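Local coordinates for protein aminofutalosine deaminase (Helicobacter pylori, PDB 7LKK) that deaminates aminofutalosine in the menaquinone pathway, using a metal-dependent amidohydrolase site that here holds an iron(III) ion and the inhibitor methylthio-coformycin, at residues I48-Y51 with H52-T55; L104-G107 with G108-E112; L338-E341 with L342-F345. All coordinates share one frame; numbering follows the deposited sequence.

Contact 1: I48-Y51 with H52-T55; sequences IGDY and HNLT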
loop_
_atom_site.group_PDB
_atom_site.type_symbol
_atom_site.label_atom_id
_atom_site.label_comp_id
_atom_site.label_asym_id
_atom_site.label_seq_id
_atom_site.Cartn_x
_atom_site.Cartn_y
_atom_site.Cartn_z
ATOM N N ILE A 48 12.761 -10.493 31.429
ATOM C CA ILE A 48 11.548 -10.785 30.676
ATOM C C ILE A 48 10.842 -11.958 31.341
ATOM O O ILE A 48 11.492 -12.872 31.860
ATOM C CB ILE A 48 11.859 -11.101 29.197
ATOM C CG1 ILE A 48 12.715 -9.992 28.583
ATOM C CG2 ILE A 48 10.576 -11.281 28.395
ATOM C CD1 ILE A 48 13.500 -10.434 27.369
ATOM N N GLY A 49 9.514 -11.931 31.332
ATOM C CA GLY A 49 8.758 -13.025 31.915
ATOM C C GLY A 49 7.279 -12.721 31.897
ATOM O O GLY A 49 6.839 -11.666 31.427
ATOM N N ASP A 50 6.508 -13.684 32.401
ATOM C CA ASP A 50 5.078 -13.478 32.594
ATOM C C ASP A 50 4.844 -12.235 33.441
ATOM O O ASP A 50 5.504 -12.034 34.464
ATOM C CB ASP A 50 4.455 -14.705 33.263
ATOM C CG ASP A 50 2.996 -14.499 33.611
ATOM O OD1 ASP A 50 2.156 -14.506 32.685
ATOM O OD2 ASP A 50 2.689 -14.326 34.810
ATOM N N TYR A 51 3.904 -11.395 33.003
ATOM C CA TYR A 51 3.738 -10.089 33.636
ATOM C C TYR A 51 3.321 -10.226 35.094
ATOM O O TYR A 51 3.878 -9.559 35.974
ATOM C CB TYR A 51 2.724 -9.244 32.868
ATOM C CG TYR A 51 2.436 -7.928 33.551
ATOM C CD1 TYR A 51 3.324 -6.865 33.453
ATOM C CD2 TYR A 51 1.283 -7.752 34.303
ATOM C CE1 TYR A 51 3.068 -5.662 34.082
ATOM C CE2 TYR A 51 1.019 -6.552 34.934
ATOM C CZ TYR A 51 1.913 -5.512 34.822
ATOM O OH TYR A 51 1.649 -4.319 35.451
ATOM N N HIS A 52 2.327 -11.074 35.369
ATOM C CA HIS A 52 1.866 -11.245 36.744
ATOM C C HIS A 52 2.990 -11.753 37.640
ATOM O O HIS A 52 3.205 -11.235 38.742
ATOM C CB HIS A 52 0.672 -12.200 36.784
ATOM C CG HIS A 52 0.139 -12.437 38.163
ATOM N ND1 HIS A 52 -0.480 -11.449 38.900
ATOM C CD2 HIS A 52 0.138 -13.544 38.941
ATOM C CE1 HIS A 52 -0.843 -11.941 40.072
ATOM N NE2 HIS A 52 -0.479 -13.211 40.122
ATOM N N ASN A 53 3.730 -12.763 37.174
ATOM C CA ASN A 53 4.862 -13.269 37.942
ATOM C C ASN A 53 5.933 -12.203 38.123
ATOM O O ASN A 53 6.628 -12.187 39.147
ATOM C CB ASN A 53 5.451 -14.503 37.262
ATOM C CG ASN A 53 4.562 -15.722 37.399
ATOM O OD1 ASN A 53 3.582 -15.710 38.142
ATOM N ND2 ASN A 53 4.904 -16.785 36.680
ATOM N N LEU A 54 6.082 -11.309 37.143
ATOM C CA LEU A 54 7.058 -10.233 37.259
ATOM C C LEU A 54 6.663 -9.246 38.351
ATOM O O LEU A 54 7.523 -8.741 39.082
ATOM C CB LEU A 54 7.197 -9.518 35.914
ATOM C CG LEU A 54 8.592 -9.264 35.345
ATOM C CD1 LEU A 54 9.500 -10.465 35.536
ATOM C CD2 LEU A 54 8.491 -8.893 33.868
ATOM N N THR A 55 5.364 -8.962 38.477
ATOM C CA THR A 55 4.905 -8.030 39.502
ATOM C C THR A 55 5.006 -8.631 40.898
ATOM O O THR A 55 5.182 -7.894 41.875
ATOM C CB THR A 55 3.466 -7.600 39.220
ATOM O OG1 THR A 55 2.628 -8.760 39.141
ATOM C CG2 THR A 55 3.385 -6.825 37.908
#
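Thr55 lays its methyl over one face of the Tyr51 ring, one helical turn further on, where strand 45-50 gives way to helix 51-57. Thr55 CG2 sits 3.9 Å from the centroid of the Tyr51 ring and 21° off its normal, a CH-pi contact displaced toward the phenol rim, nearest CZ. The other branch probably helps hold this pose: OG1 stands between its own N and carbonyl carbon (chi1 57°) and donates to His52 O at 2.6 Å, a rotamer that leaves CG2 facing the tyrosine. The ring also meets that of Phe65, and both Tyr51 and Thr55 rest on Ala63 of strand 62-66.

Asp50 is the N-cap. With CG anti to the backbone N (chi1 174°), its carboxylate reaches forward over the first turn, and OD2 accepts from Asn53 N at 3.0 Å in a fairly straight bond. That donor comes to the anti side of the oxygen, somewhat out of the carboxylate plane. The main chain closes the turn through Leu54 N to Asp50 O, 2.8 Å. A negative group at this end probably suits the helix dipole while satisfying an N-H that has no carbonyl partner within the helix.

Contact 2: L104-G107 with G108-E112; sequences LNNG and GAILE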
loop_
_atom_site.group_PDB
_atom_site.type_symbol
_atom_site.label_atom_id
_atom_site.label_comp_id
_atom_site.label_asym_id
_atom_site.label_seq_id
_atom_site.Cartn_x
_atom_site.Cartn_y
_atom_site.Cartn_z
ATOM N N LEU A 104 18.160 15.897 -10.743
ATOM C CA LEU A 104 19.276 16.739 -11.153
ATOM C C LEU A 104 18.785 18.059 -11.739
ATOM O O LEU A 104 19.331 19.123 -11.425
ATOM C CB LEU A 104 20.152 15.986 -12.152
ATOM C CG LEU A 104 20.923 14.797 -11.576
ATOM C CD1 LEU A 104 20.989 13.665 -12.582
ATOM C CD2 LEU A 104 22.317 15.215 -11.146
ATOM N N ASN A 105 17.754 18.009 -12.588
ATOM C CA ASN A 105 17.194 19.231 -13.156
ATOM C C ASN A 105 16.570 20.128 -12.096
ATOM O O ASN A 105 16.425 21.334 -12.328
ATOM C CB ASN A 105 16.154 18.885 -14.226
ATOM C CG ASN A 105 16.778 18.296 -15.475
ATOM O OD1 ASN A 105 17.963 18.493 -15.741
ATOM N ND2 ASN A 105 15.980 17.571 -16.253
ATOM N N ASN A 106 16.194 19.569 -10.944
ATOM C CA ASN A 106 15.673 20.387 -9.852
ATOM C C ASN A 106 16.731 21.341 -9.312
ATOM O O ASN A 106 16.393 22.409 -8.789
ATOM C CB ASN A 106 15.144 19.486 -8.734
ATOM C CG ASN A 106 14.650 20.270 -7.535
ATOM O OD1 ASN A 106 15.396 20.510 -6.584
ATOM N ND2 ASN A 106 13.383 20.671 -7.570
ATOM N N GLY A 107 18.006 20.976 -9.425
ATOM C CA GLY A 107 19.088 21.870 -9.048
ATOM C C GLY A 107 19.129 22.237 -7.583
ATOM O O GLY A 107 19.544 23.351 -7.242
ATOM N N GLY A 108 18.706 21.332 -6.699
ATOM C CA GLY A 108 18.779 21.569 -5.273
ATOM C C GLY A 108 17.735 22.511 -4.714
ATOM O O GLY A 108 17.788 22.821 -3.516
ATOM N N ALA A 109 16.794 22.983 -5.536
ATOM C CA ALA A 109 15.784 23.920 -5.054
ATOM C C ALA A 109 14.921 23.314 -3.953
ATOM O O ALA A 109 14.508 24.026 -3.029
ATOM C CB ALA A 109 14.906 24.385 -6.216
ATOM N N ILE A 110 14.643 22.010 -4.025
ATOM C CA ILE A 110 13.795 21.377 -3.023
ATOM C C ILE A 110 14.492 21.294 -1.672
ATOM O O ILE A 110 13.826 21.134 -0.642
ATOM C CB ILE A 110 13.352 19.981 -3.509
ATOM C CG1 ILE A 110 12.132 19.488 -2.725
ATOM C CG2 ILE A 110 14.498 18.984 -3.411
ATOM C CD1 ILE A 110 10.885 20.316 -2.945
ATOM N N LEU A 111 15.821 21.412 -1.645
ATOM C CA LEU A 111 16.568 21.324 -0.398
ATOM C C LEU A 111 16.504 22.604 0.425
ATOM O O LEU A 111 16.840 22.575 1.614
ATOM C CB LEU A 111 18.027 20.976 -0.689
ATOM C CG LEU A 111 18.282 19.530 -1.114
ATOM C CD1 LEU A 111 19.424 19.460 -2.113
ATOM C CD2 LEU A 111 18.576 18.668 0.099
ATOM N N GLU A 112 16.084 23.718 -0.169
ATOM C CA GLU A 112 16.073 24.990 0.535
ATOM C C GLU A 112 14.834 25.100 1.415
ATOM O O GLU A 112 13.768 24.569 1.090
ATOM C CB GLU A 112 16.118 26.155 -0.457
HETATM O O HOH W 1 17.448 18.494 -5.739
#
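Asn106 reaches forward over a type I' beta turn, Asn106 to Ala109, that takes the chain out of helix 96-106 and into the short 3-10 segment 109-111. The turn is built on two glycines: Gly107 and Gly108 both have positive phi (64° and 76°), a backbone shape that glycine adopts easily.

Among direct hydrogen bonds, the main-chain one is the looser: Ala109 N points at Asn106 O across 3.3 Å, a weak bond although nearly straight. The side chain adds a firmer one. Because Asn106 CG lies anti to its backbone N (chi1 177°), the amide swings toward the residues that follow the turn, and OD1 takes the N-H of Ile110 at 3.1 Å, in the carbonyl plane and on a lone pair.

Packing is slight. Ile110 CG2 lies 3.6 Å from Asn106 OD1, the two side chains crossing at about a right angle. Outside the turn, both residues touch Phe91, and Ile110 O accepts from Asn86 ND2. The Ile110 side chain, just after the turn, is about 9 Å from the bound methylthio-coformycin, near the inhibitor but not among the residues lining its pocket.

A water bridges the turn: it donates to Asn106 OD1 at 3.0 Å and accepts weakly from Gly108 N at 3.2 Å.

Contact 3: L338-E341 with L342-F345; sequences LLDE and LRAF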
loop_
_atom_site.group_PDB
_atom_site.type_symbol
_atom_site.label_atom_id
_atom_site.label_comp_id
_atom_site.label_asym_id
_atom_site.label_seq_id
_atom_site.Cartn_x
_atom_site.Cartn_y
_atom_site.Cartn_z
ATOM N N LEU A 338 7.175 4.007 8.940
ATOM C CA LEU A 338 7.683 2.675 8.634
ATOM C C LEU A 338 6.552 1.658 8.566
ATOM O O LEU A 338 6.648 0.674 7.826
ATOM C CB LEU A 338 8.731 2.247 9.663
ATOM C CG LEU A 338 9.542 1.002 9.281
ATOM C CD1 LEU A 338 10.215 1.181 7.929
ATOM C CD2 LEU A 338 10.571 0.662 10.346
ATOM N N LEU A 339 5.471 1.887 9.315
ATOM C CA LEU A 339 4.320 0.991 9.244
ATOM C C LEU A 339 3.669 1.035 7.865
ATOM O O LEU A 339 3.253 -0.004 7.338
ATOM C CB LEU A 339 3.311 1.355 10.332
ATOM C CG LEU A 339 3.777 1.081 11.766
ATOM C CD1 LEU A 339 2.896 1.800 12.774
ATOM C CD2 LEU A 339 3.800 -0.411 12.043
ATOM N N ASP A 340 3.575 2.225 7.268
ATOM C CA ASP A 340 3.105 2.325 5.890
ATOM C C ASP A 340 4.029 1.571 4.943
ATOM O O ASP A 340 3.565 0.876 4.031
ATOM C CB ASP A 340 3.000 3.793 5.469
ATOM C CG ASP A 340 1.839 4.514 6.127
ATOM O OD1 ASP A 340 1.025 3.853 6.802
ATOM O OD2 ASP A 340 1.740 5.749 5.966
ATOM N N GLU A 341 5.343 1.693 5.152
ATOM C CA GLU A 341 6.303 0.995 4.301
ATOM C C GLU A 341 6.167 -0.514 4.437
ATOM O O GLU A 341 6.303 -1.250 3.452
ATOM C CB GLU A 341 7.727 1.432 4.650
ATOM C CG GLU A 341 8.756 1.114 3.580
ATOM C CD GLU A 341 8.557 1.936 2.324
ATOM O OE1 GLU A 341 8.007 3.054 2.422
ATOM O OE2 GLU A 341 8.948 1.466 1.235
ATOM N N LEU A 342 5.903 -0.997 5.654
ATOM C CA LEU A 342 5.758 -2.433 5.863
ATOM C C LEU A 342 4.509 -2.971 5.175
ATOM O O LEU A 342 4.527 -4.077 4.625
ATOM C CB LEU A 342 5.731 -2.743 7.360
ATOM C CG LEU A 342 7.048 -2.443 8.083
ATOM C CD1 LEU A 342 6.916 -2.667 9.586
ATOM C CD2 LEU A 342 8.181 -3.279 7.501
ATOM N N ARG A 343 3.418 -2.201 5.186
ATOM C CA ARG A 343 2.224 -2.621 4.459
ATOM C C ARG A 343 2.462 -2.610 2.954
ATOM O O ARG A 343 1.978 -3.495 2.238
ATOM C CB ARG A 343 1.039 -1.729 4.828
ATOM C CG ARG A 343 0.433 -2.054 6.188
ATOM C CD ARG A 343 -0.787 -1.201 6.473
ATOM N NE ARG A 343 -0.431 0.161 6.859
ATOM C CZ ARG A 343 -0.160 0.539 8.105
ATOM N NH1 ARG A 343 -0.199 -0.344 9.096
ATOM N NH2 ARG A 343 0.154 1.803 8.359
ATOM N N ALA A 344 3.204 -1.618 2.452
ATOM C CA ALA A 344 3.593 -1.643 1.046
ATOM C C ALA A 344 4.442 -2.869 0.749
ATOM O O ALA A 344 4.299 -3.496 -0.307
ATOM C CB ALA A 344 4.348 -0.363 0.680
ATOM N N PHE A 345 5.322 -3.230 1.686
ATOM C CA PHE A 345 6.148 -4.426 1.552
ATOM C C PHE A 345 5.285 -5.676 1.415
ATOM O O PHE A 345 5.559 -6.543 0.576
ATOM C CB PHE A 345 7.080 -4.520 2.765
ATOM C CG PHE A 345 8.038 -5.676 2.732
ATOM C CD1 PHE A 345 9.174 -5.634 1.940
ATOM C CD2 PHE A 345 7.824 -6.791 3.531
ATOM C CE1 PHE A 345 10.069 -6.695 1.927
ATOM C CE2 PHE A 345 8.709 -7.851 3.520
ATOM C CZ PHE A 345 9.834 -7.803 2.717
HETATM O O HOH W 2 -0.749 1.904 4.555
#
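Helix 338-348 follows the strand 323-325 region of the amidohydrolase barrel, and this contact spans its first turns. Leu342 N to Leu338 O, at 2.8 Å, begins a run of four i to i+4 backbone bonds that ends with Phe345 N to Glu341 O.

On one flank Arg343 folds back along the helix. A bend at chi3 (-77°) brings its guanidinium over Leu339 O, which lies 3.5 Å above the plane near its middle. From there NH2 reaches Asp340 OD1 at 2.7 Å, a salt bridge at the guanidinium edge; the two planar groups lie 67° apart. A water 2.9 Å from Arg343 NE accepts from it and donates weakly to the same OD1. Asp340 OD2 is taken by Ser335 OG, and Arg343 NH1 by the carbonyls of Leu406 and Ala409.

On the apolar flank Leu338 CG and Leu342 CG are 4.4 Å apart, both residues against Ala364. Glu341 bonds Asn333 ND2 through OE1 and Phe301 N through OE2; its side chain is about 6 Å from that of the iron ligand Asp328. Edge partners thus fix Arg343 in rotation, its charge probably balanced by Asp340 and favoured by Leu339 O over its face.

Overall arrangement
From the N terminus the chain reaches contact 1 first, in the small four-stranded sheet, where residues 48-55 turn from an outermost strand into a short helix on the surface. It then enters the amidohydrolase barrel. Contact 2 marks the exit from helix 96-106 toward helix 115-127, about 54 Å from contact 1 between centres and across the middle of the chain. Contact 3, much later, lies within helix 338-348, buried among its neighbours and bordering the second subunit. All three are local and occur in series, so none nests in or crosses another; contacts 2 and 3 stay about 18 Å apart at their nearest atoms.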